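Local coordinates for protein endo-beta-1,4-mannanase (Alicyclobacillus acidocaldarius, PDB 4CD8) that hydrolyses internal beta-1,4-mannosidic linkages of mannans as an endo-acting glycoside hydrolase of family GH113, at residues Gly25-Asp30 with Val69-Asp74; Glu31-Met36 with Ala80-Ala85. All coordinates share one frame; numbering follows the deposited sequence.

Both contacts lie in the first part of the TIM-barrel chain, about 12 Å apart between centres and on the same side of the molecule. Their segments alternate along the chain: 25-30, 31-36, 69-74, 80-85. Contact 1 joins the loop after strand 13-18 to the loop leading into helix 73-85. Contact 2 then pairs helix 30-40 with helix 73-85 itself. Strand 46-55 runs between these helices in sequence and packs against both contacts from the barrel side. The two also touch directly, Thr-26 O lying 3.3 Å from Ala-32 CB. Together they hold the first two helices of the barrel side by side, contact 1 through the loops that lead into them and contact 2 along the helices.

Contact 1. Residues Gly25-Asp30 with Val69-Asp74; sequences GTWGTD and VTVSDD
Val-71 lays one methyl group on a face of the Trp-27 indole. The methyl is CG1, and it stands 3.5 Å from the centroid of the five-membered ring. The approach is only 16° off the ring normal, so this is a CH-pi contact made over the face. Within the ring, CG is among the nearest atoms, with Val-71 CG1 at 3.5 Å from Trp-27 CG. The second methyl serves the other half of the indole. Val-71 CG2 lies 4.1 Å from Trp-27 CZ3, so it touches the six-membered ring more loosely. The valine thus spreads its two branches along the indole. Its chi1 of -73° sets CG1 anti to the carbonyl carbon, where it meets the five-membered ring.

The indole is also held by its polar edge: NE1 donates to the backbone oxygen of Gly-19, which helps fix the rotation of the ring. Both loops are tied locally. Thr-29 OG1 donates to Thr-26 O at 2.8 Å. Thr-70 OG1 donates to Val-71 O at 2.9 Å. Ser-72 is the N-cap of helix 73-85, its OG bonded to the N of Glu-75, and Glu-75 OE2, in the first turn of that helix, accepts a bond from the N of Gly-25 and ties the 25-30 loop to the helix start.

The Trp-27 side chain is about 11 Å from the bound beta-D-mannopyranose, so the contact is packing at some remove from the sugar. Leu-49 of strand 46-55 and Ile-76 and Met-79 of helix 73-85 touch the indole, while Val-71 rests on Phe-51 and Ile-76, between strand 46-55 of the TIM barrel and helix 73-85.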
ATOM      1  N   GLY A  25       0.365  -9.947  16.958  1.00 22.12           N
ATOM      2  CA  GLY A  25       0.183  -9.300  18.269  1.00 19.17           C
ATOM      3  C   GLY A  25       0.390  -7.801  18.310  1.00 21.63           C
ATOM      4  O   GLY A  25      -0.003  -7.167  19.269  1.00 23.69           O
ATOM      5  N   THR A  26       1.028  -7.218  17.302  1.00 18.61           N
ATOM      6  CA  THR A  26       1.365  -5.801  17.397  1.00 18.51           C
ATOM      7  C   THR A  26       0.157  -4.858  17.310  1.00 21.37           C
ATOM      8  O   THR A  26       0.175  -3.764  17.873  1.00 24.20           O
ATOM      9  CB  THR A  26       2.444  -5.381  16.386  1.00 21.54           C
ATOM     10  OG1 THR A  26       1.991  -5.607  15.049  1.00 20.35           O
ATOM     11  CG2 THR A  26       3.755  -6.157  16.635  1.00 23.49           C
ATOM     12  N   TRP A  27      -0.877  -5.278  16.597  1.00 20.21           N
ATOM     13  CA  TRP A  27      -2.056  -4.429  16.450  1.00 19.96           C
ATOM     14  C   TRP A  27      -3.057  -4.536  17.617  1.00 19.00           C
ATOM     15  O   TRP A  27      -3.929  -3.681  17.786  1.00 19.66           O
ATOM     16  CB  TRP A  27      -2.758  -4.747  15.140  1.00 18.19           C
ATOM     17  CG  TRP A  27      -2.004  -4.429  13.899  1.00 16.56           C
ATOM     18  CD1 TRP A  27      -0.689  -4.047  13.784  1.00 18.47           C
ATOM     19  CD2 TRP A  27      -2.510  -4.510  12.546  1.00 17.03           C
ATOM     20  NE1 TRP A  27      -0.357  -3.881  12.464  1.00 17.97           N
ATOM     21  CE2 TRP A  27      -1.458  -4.149  11.686  1.00 18.63           C
ATOM     22  CE3 TRP A  27      -3.753  -4.853  11.989  1.00 16.20           C
ATOM     23  CZ2 TRP A  27      -1.574  -4.170  10.308  1.00 17.25           C
ATOM     24  CZ3 TRP A  27      -3.879  -4.830  10.624  1.00 17.64           C
ATOM     25  CH2 TRP A  27      -2.802  -4.472   9.791  1.00 15.27           C
ATOM     26  N   GLY A  28      -2.897  -5.563  18.450  1.00 16.38           N
ATOM     27  CA  GLY A  28      -3.709  -5.678  19.646  1.00 22.12           C
ATOM     28  C   GLY A  28      -3.166  -4.929  20.857  1.00 21.22           C
ATOM     29  O   GLY A  28      -3.733  -4.970  21.902  1.00 34.58           O
ATOM     30  N   THR A  29      -2.084  -4.196  20.683  1.00 22.50           N
ATOM     31  CA  THR A  29      -1.482  -3.469  21.771  1.00 21.32           C
ATOM     32  C   THR A  29      -2.165  -2.113  22.007  1.00 24.57           C
ATOM     33  O   THR A  29      -2.803  -1.540  21.130  1.00 21.41           O
ATOM     34  CB  THR A  29       0.004  -3.192  21.479  1.00 20.03           C
ATOM     35  OG1 THR A  29       0.101  -2.390  20.313  1.00 25.53           O
ATOM     36  CG2 THR A  29       0.749  -4.455  21.202  1.00 18.69           C
ATOM     37  N   ASP A  30      -1.982  -1.616  23.232  1.00 22.77           N
ATOM     38  CA  ASP A  30      -2.401  -0.271  23.613  1.00 30.38           C
ATOM     39  C   ASP A  30      -1.752   0.756  22.712  1.00 25.25           C
ATOM     40  O   ASP A  30      -2.381   1.739  22.343  1.00 25.51           O
ATOM     41  CB  ASP A  30      -2.006   0.045  25.069  1.00 31.56           C
ATOM     42  CG  ASP A  30      -2.786  -0.795  26.080  1.00 37.57           C
ATOM     43  OD1 ASP A  30      -3.852  -1.322  25.672  1.00 42.35           O
ATOM     44  OD2 ASP A  30      -2.350  -0.933  27.268  1.00 52.36           O
ATOM     45  N   VAL A  69       2.866 -15.633  12.538  1.00 18.96           N
ATOM     46  CA  VAL A  69       3.636 -14.722  11.717  1.00 20.23           C
ATOM     47  C   VAL A  69       2.992 -13.352  11.682  1.00 19.76           C
ATOM     48  O   VAL A  69       3.583 -12.361  12.129  1.00 22.06           O
ATOM     49  CB  VAL A  69       3.779 -15.295  10.303  1.00 27.26           C
ATOM     50  CG1 VAL A  69       4.429 -14.279   9.358  1.00 22.00           C
ATOM     51  CG2 VAL A  69       4.541 -16.629  10.387  1.00 25.57           C
ATOM     52  N   THR A  70       1.757 -13.305  11.192  1.00 20.83           N
ATOM     53  CA  THR A  70       1.076 -12.023  11.042  1.00 17.27           C
ATOM     54  C   THR A  70       0.040 -11.775  12.146  1.00 17.28           C
ATOM     55  O   THR A  70      -0.337 -12.680  12.898  1.00 18.73           O
ATOM     56  CB  THR A  70       0.309 -11.927   9.686  1.00 20.20           C
ATOM     57  OG1 THR A  70      -0.862 -12.758   9.747  1.00 19.46           O
ATOM     58  CG2 THR A  70       1.180 -12.366   8.571  1.00 21.78           C
ATOM     59  N   VAL A  71      -0.465 -10.543  12.161  1.00 19.57           N
ATOM     60  CA  VAL A  71      -1.643 -10.198  12.928  1.00 19.19           C
ATOM     61  C   VAL A  71      -2.746 -11.244  12.677  1.00 15.13           C
ATOM     62  O   VAL A  71      -2.894 -11.757  11.595  1.00 19.31           O
ATOM     63  CB  VAL A  71      -2.170  -8.788  12.582  1.00 17.22           C
ATOM     64  CG1 VAL A  71      -1.260  -7.740  13.170  1.00 18.28           C
ATOM     65  CG2 VAL A  71      -2.306  -8.579  11.073  1.00 15.26           C
ATOM     66  N   SER A  72      -3.436 -11.607  13.737  1.00 17.25           N
ATOM     67  CA  SER A  72      -4.558 -12.509  13.655  1.00 17.21           C
ATOM     68  C   SER A  72      -5.736 -11.860  12.963  1.00 18.87           C
ATOM     69  O   SER A  72      -5.819 -10.630  12.864  1.00 17.55           O
ATOM     70  CB  SER A  72      -5.020 -12.947  15.033  1.00 20.52           C
ATOM     71  OG  SER A  72      -5.534 -11.859  15.752  1.00 19.90           O
ATOM     72  N   ASP A  73      -6.670 -12.701  12.523  1.00 16.79           N
ATOM     73  CA  ASP A  73      -7.907 -12.159  11.964  1.00 18.16           C
ATOM     74  C   ASP A  73      -8.599 -11.205  12.996  1.00 17.35           C
ATOM     75  O   ASP A  73      -9.167 -10.162  12.632  1.00 20.28           O
ATOM     76  CB  ASP A  73      -8.867 -13.278  11.599  1.00 17.08           C
ATOM     77  CG  ASP A  73      -8.414 -14.132  10.406  1.00 19.45           C
ATOM     78  OD1 ASP A  73      -7.403 -13.782   9.729  1.00 18.70           O
ATOM     79  OD2 ASP A  73      -9.108 -15.164  10.127  1.00 21.76           O
ATOM     80  N   ASP A  74      -8.608 -11.579  14.270  1.00 18.87           N
ATOM     81  CA  ASP A  74      -9.198 -10.728  15.319  1.00 20.03           C
ATOM     82  C   ASP A  74      -8.484  -9.388  15.476  1.00 18.36           C
ATOM     83  O   ASP A  74      -9.124  -8.366  15.732  1.00 20.24           O
ATOM     84  CB  ASP A  74      -9.174 -11.440  16.672  1.00 22.45           C
ATOM     85  CG  ASP A  74     -10.256 -12.523  16.834  1.00 24.91           C
ATOM     86  OD1 ASP A  74     -11.133 -12.672  15.981  1.00 30.03           O
ATOM     87  OD2 ASP A  74     -10.216 -13.247  17.863  1.00 35.71           O
TER

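Contact 2. Residues Glu31-Met36 with Ala80-Ala85; sequences EARASM and AELAHA
Leu-82 fits between Arg-33 and Met-36 of the facing helix. Its CD2 methyl lies 3.8 Å from Met-36 CB. The same methyl sits over the centre of one guanidinium face of Arg-33, 3.9 Å above the plane. Leu-82 CD1 is 3.8 Å from Arg-33 NH2. The arginine chain bends at chi3 (80°), which turns its flat end back over the leucine. Ser-78 and Met-79 of helix 73-85 also touch the Arg-33 side chain. Met-36 and Leu-82 lie side by side, their chains pointing opposite ways, and Met-36 SD comes to 4.3 Å from Ala-83 CB.

These are neighbouring outer helices of the TIM barrel, running nearly parallel. Their segment axes approach to 10.6 Å and cross at -26°. Strand 46-55 of the barrel packs against the inner side of both helices: Leu-49 touches Met-36, and Val-47 touches Ala-83.

A water lies at the guanidinium edge, in its plane. It donates to Glu-81 OE2 at 2.9 Å and accepts a weak bond from Arg-33 NH2. With alanine in place of Arg-33, Leu-82 would probably lose the guanidinium cover over CD2 and the contact at CD1, and the water its weak arginine donor. Farther out, Ser-35 OG bonds to the backbone oxygen of Pro-284.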
ATOM      1  N   GLU A  31      -0.493   0.497  22.363  1.00 20.75           N
ATOM      2  CA  GLU A  31       0.288   1.404  21.533  1.00 28.80           C
ATOM      3  C   GLU A  31      -0.378   1.555  20.183  1.00 22.86           C
ATOM      4  O   GLU A  31      -0.529   2.671  19.674  1.00 22.23           O
ATOM      5  CB  GLU A  31       1.760   0.912  21.378  1.00 31.99           C
ATOM      6  CG  GLU A  31       2.640   1.031  22.638  1.00 35.02           C
ATOM      7  CD  GLU A  31       2.682  -0.242  23.491  1.00 48.78           C
ATOM      8  OE1 GLU A  31       1.667  -0.980  23.575  1.00 45.59           O
ATOM      9  OE2 GLU A  31       3.749  -0.517  24.093  1.00 64.17           O
ATOM     10  N   ALA A  32      -0.776   0.426  19.615  1.00 22.37           N
ATOM     11  CA  ALA A  32      -1.429   0.417  18.286  1.00 18.40           C
ATOM     12  C   ALA A  32      -2.717   1.229  18.301  1.00 20.93           C
ATOM     13  O   ALA A  32      -2.971   1.993  17.385  1.00 19.19           O
ATOM     14  CB  ALA A  32      -1.707  -0.997  17.819  1.00 18.75           C
ATOM     15  N   ARG A  33      -3.502   1.062  19.348  1.00 19.69           N
ATOM     16  CA  ARG A  33      -4.771   1.775  19.467  1.00 23.92           C
ATOM     17  C   ARG A  33      -4.538   3.248  19.636  1.00 19.17           C
ATOM     18  O   ARG A  33      -5.204   4.047  19.006  1.00 21.08           O
ATOM     19  CB  ARG A  33      -5.641   1.188  20.593  1.00 25.89           C
ATOM     20  CG  ARG A  33      -6.071  -0.265  20.321  1.00 28.09           C
ATOM     21  CD  ARG A  33      -7.070  -0.817  21.326  1.00 35.28           C
ATOM     22  NE  ARG A  33      -8.455  -0.388  21.067  1.00 39.33           N
ATOM     23  CZ  ARG A  33      -9.250  -0.851  20.090  1.00 33.90           C
ATOM     24  NH1 ARG A  33      -8.836  -1.774  19.216  1.00 34.27           N
ATOM     25  NH2 ARG A  33     -10.485  -0.368  19.966  1.00 38.00           N
ATOM     26  N   ALA A  34      -3.529   3.637  20.412  1.00 20.99           N
ATOM     27  CA  ALA A  34      -3.185   5.030  20.533  1.00 19.48           C
ATOM     28  C   ALA A  34      -2.675   5.614  19.208  1.00 16.48           C
ATOM     29  O   ALA A  34      -3.005   6.757  18.839  1.00 19.83           O
ATOM     30  CB  ALA A  34      -2.148   5.204  21.642  1.00 23.22           C
ATOM     31  N   SER A  35      -1.873   4.843  18.487  1.00 17.74           N
ATOM     32  CA  SER A  35      -1.317   5.307  17.230  1.00 19.33           C
ATOM     33  C   SER A  35      -2.423   5.554  16.225  1.00 18.71           C
ATOM     34  O   SER A  35      -2.417   6.576  15.522  1.00 17.78           O
ATOM     35  CB  SER A  35      -0.320   4.311  16.660  1.00 21.85           C
ATOM     36  OG  SER A  35       0.150   4.817  15.426  1.00 18.31           O
ATOM     37  N   MET A  36      -3.367   4.623  16.180  1.00 15.70           N
ATOM     38  CA  MET A  36      -4.554   4.775  15.287  1.00 17.28           C
ATOM     39  C   MET A  36      -5.369   6.005  15.630  1.00 15.88           C
ATOM     40  O   MET A  36      -5.833   6.719  14.713  1.00 16.47           O
ATOM     41  CB  MET A  36      -5.414   3.516  15.311  1.00 15.16           C
ATOM     42  CG  MET A  36      -6.613   3.623  14.366  1.00 18.24           C
ATOM     43  SD  MET A  36      -6.208   3.665  12.602  1.00 17.69           S
ATOM     44  CE  MET A  36      -5.814   1.928  12.340  1.00 18.66           C
ATOM     45  N   ALA A  80      -9.754  -2.567  12.195  1.00 16.45           N
ATOM     46  CA  ALA A  80     -10.770  -2.048  11.278  1.00 16.37           C
ATOM     47  C   ALA A  80     -11.930  -1.407  12.031  1.00 14.68           C
ATOM     48  O   ALA A  80     -12.479  -0.359  11.603  1.00 16.37           O
ATOM     49  CB  ALA A  80     -11.275  -3.142  10.369  1.00 16.82           C
ATOM     50  N   GLU A  81     -12.346  -2.039  13.119  1.00 15.30           N
ATOM     51  CA  GLU A  81     -13.509  -1.540  13.886  1.00 17.85           C
ATOM     52  C   GLU A  81     -13.189  -0.187  14.526  1.00 17.16           C
ATOM     53  O   GLU A  81     -14.001   0.750  14.514  1.00 17.93           O
ATOM     54  CB  GLU A  81     -13.899  -2.602  14.892  1.00 22.55           C
ATOM     55  CG  GLU A  81     -14.940  -2.272  15.918  1.00 27.96           C
ATOM     56  CD  GLU A  81     -14.961  -3.345  16.995  1.00 33.69           C
ATOM     57  OE1 GLU A  81     -15.144  -4.517  16.613  1.00 41.45           O
ATOM     58  OE2 GLU A  81     -14.739  -3.030  18.188  1.00 41.25           O
ATOM     59  N   LEU A  82     -11.962  -0.060  15.025  1.00 16.44           N
ATOM     60  CA  LEU A  82     -11.497   1.180  15.607  1.00 16.23           C
ATOM     61  C   LEU A  82     -11.418   2.286  14.532  1.00 15.75           C
ATOM     62  O   LEU A  82     -11.911   3.396  14.712  1.00 15.57           O
ATOM     63  CB  LEU A  82     -10.116   0.940  16.243  1.00 15.32           C
ATOM     64  CG  LEU A  82      -9.450   2.186  16.842  1.00 18.29           C
ATOM     65  CD1 LEU A  82     -10.338   2.853  17.902  1.00 18.87           C
ATOM     66  CD2 LEU A  82      -8.080   1.831  17.442  1.00 20.21           C
ATOM     67  N   ALA A  83     -10.811   1.963  13.396  1.00 14.30           N
ATOM     68  CA  ALA A  83     -10.698   2.929  12.309  1.00 14.74           C
ATOM     69  C   ALA A  83     -12.085   3.380  11.890  1.00 15.85           C
ATOM     70  O   ALA A  83     -12.334   4.579  11.711  1.00 16.87           O
ATOM     71  CB  ALA A  83      -9.979   2.353  11.107  1.00 16.79           C
ATOM     72  N   HIS A  84     -12.979   2.417  11.717  1.00 14.38           N
ATOM     73  CA  HIS A  84     -14.320   2.794  11.292  1.00 16.08           C
ATOM     74  C   HIS A  84     -15.038   3.661  12.313  1.00 15.23           C
ATOM     75  O   HIS A  84     -15.798   4.573  11.961  1.00 16.40           O
ATOM     76  CB  HIS A  84     -15.130   1.523  11.021  1.00 14.80           C
ATOM     77  CG  HIS A  84     -14.830   0.889   9.701  1.00 15.86           C
ATOM     78  ND1 HIS A  84     -14.786  -0.474   9.512  1.00 16.37           N
ATOM     79  CD2 HIS A  84     -14.588   1.439   8.485  1.00 17.29           C
ATOM     80  CE1 HIS A  84     -14.523  -0.734   8.242  1.00 17.05           C
ATOM     81  NE2 HIS A  84     -14.407   0.412   7.599  1.00 15.81           N
ATOM     82  N   ALA A  85     -14.853   3.347  13.583  1.00 13.81           N
ATOM     83  CA  ALA A  85     -15.467   4.103  14.659  1.00 16.62           C
ATOM     84  C   ALA A  85     -14.931   5.520  14.752  1.00 16.17           C
ATOM     85  O   ALA A  85     -15.596   6.393  15.343  1.00 16.46           O
ATOM     86  CB  ALA A  85     -15.302   3.389  15.981  1.00 16.64           C
TER
HETATM   87  O   HOH W   1     -13.264  -0.549  18.012  1.00 43.21           O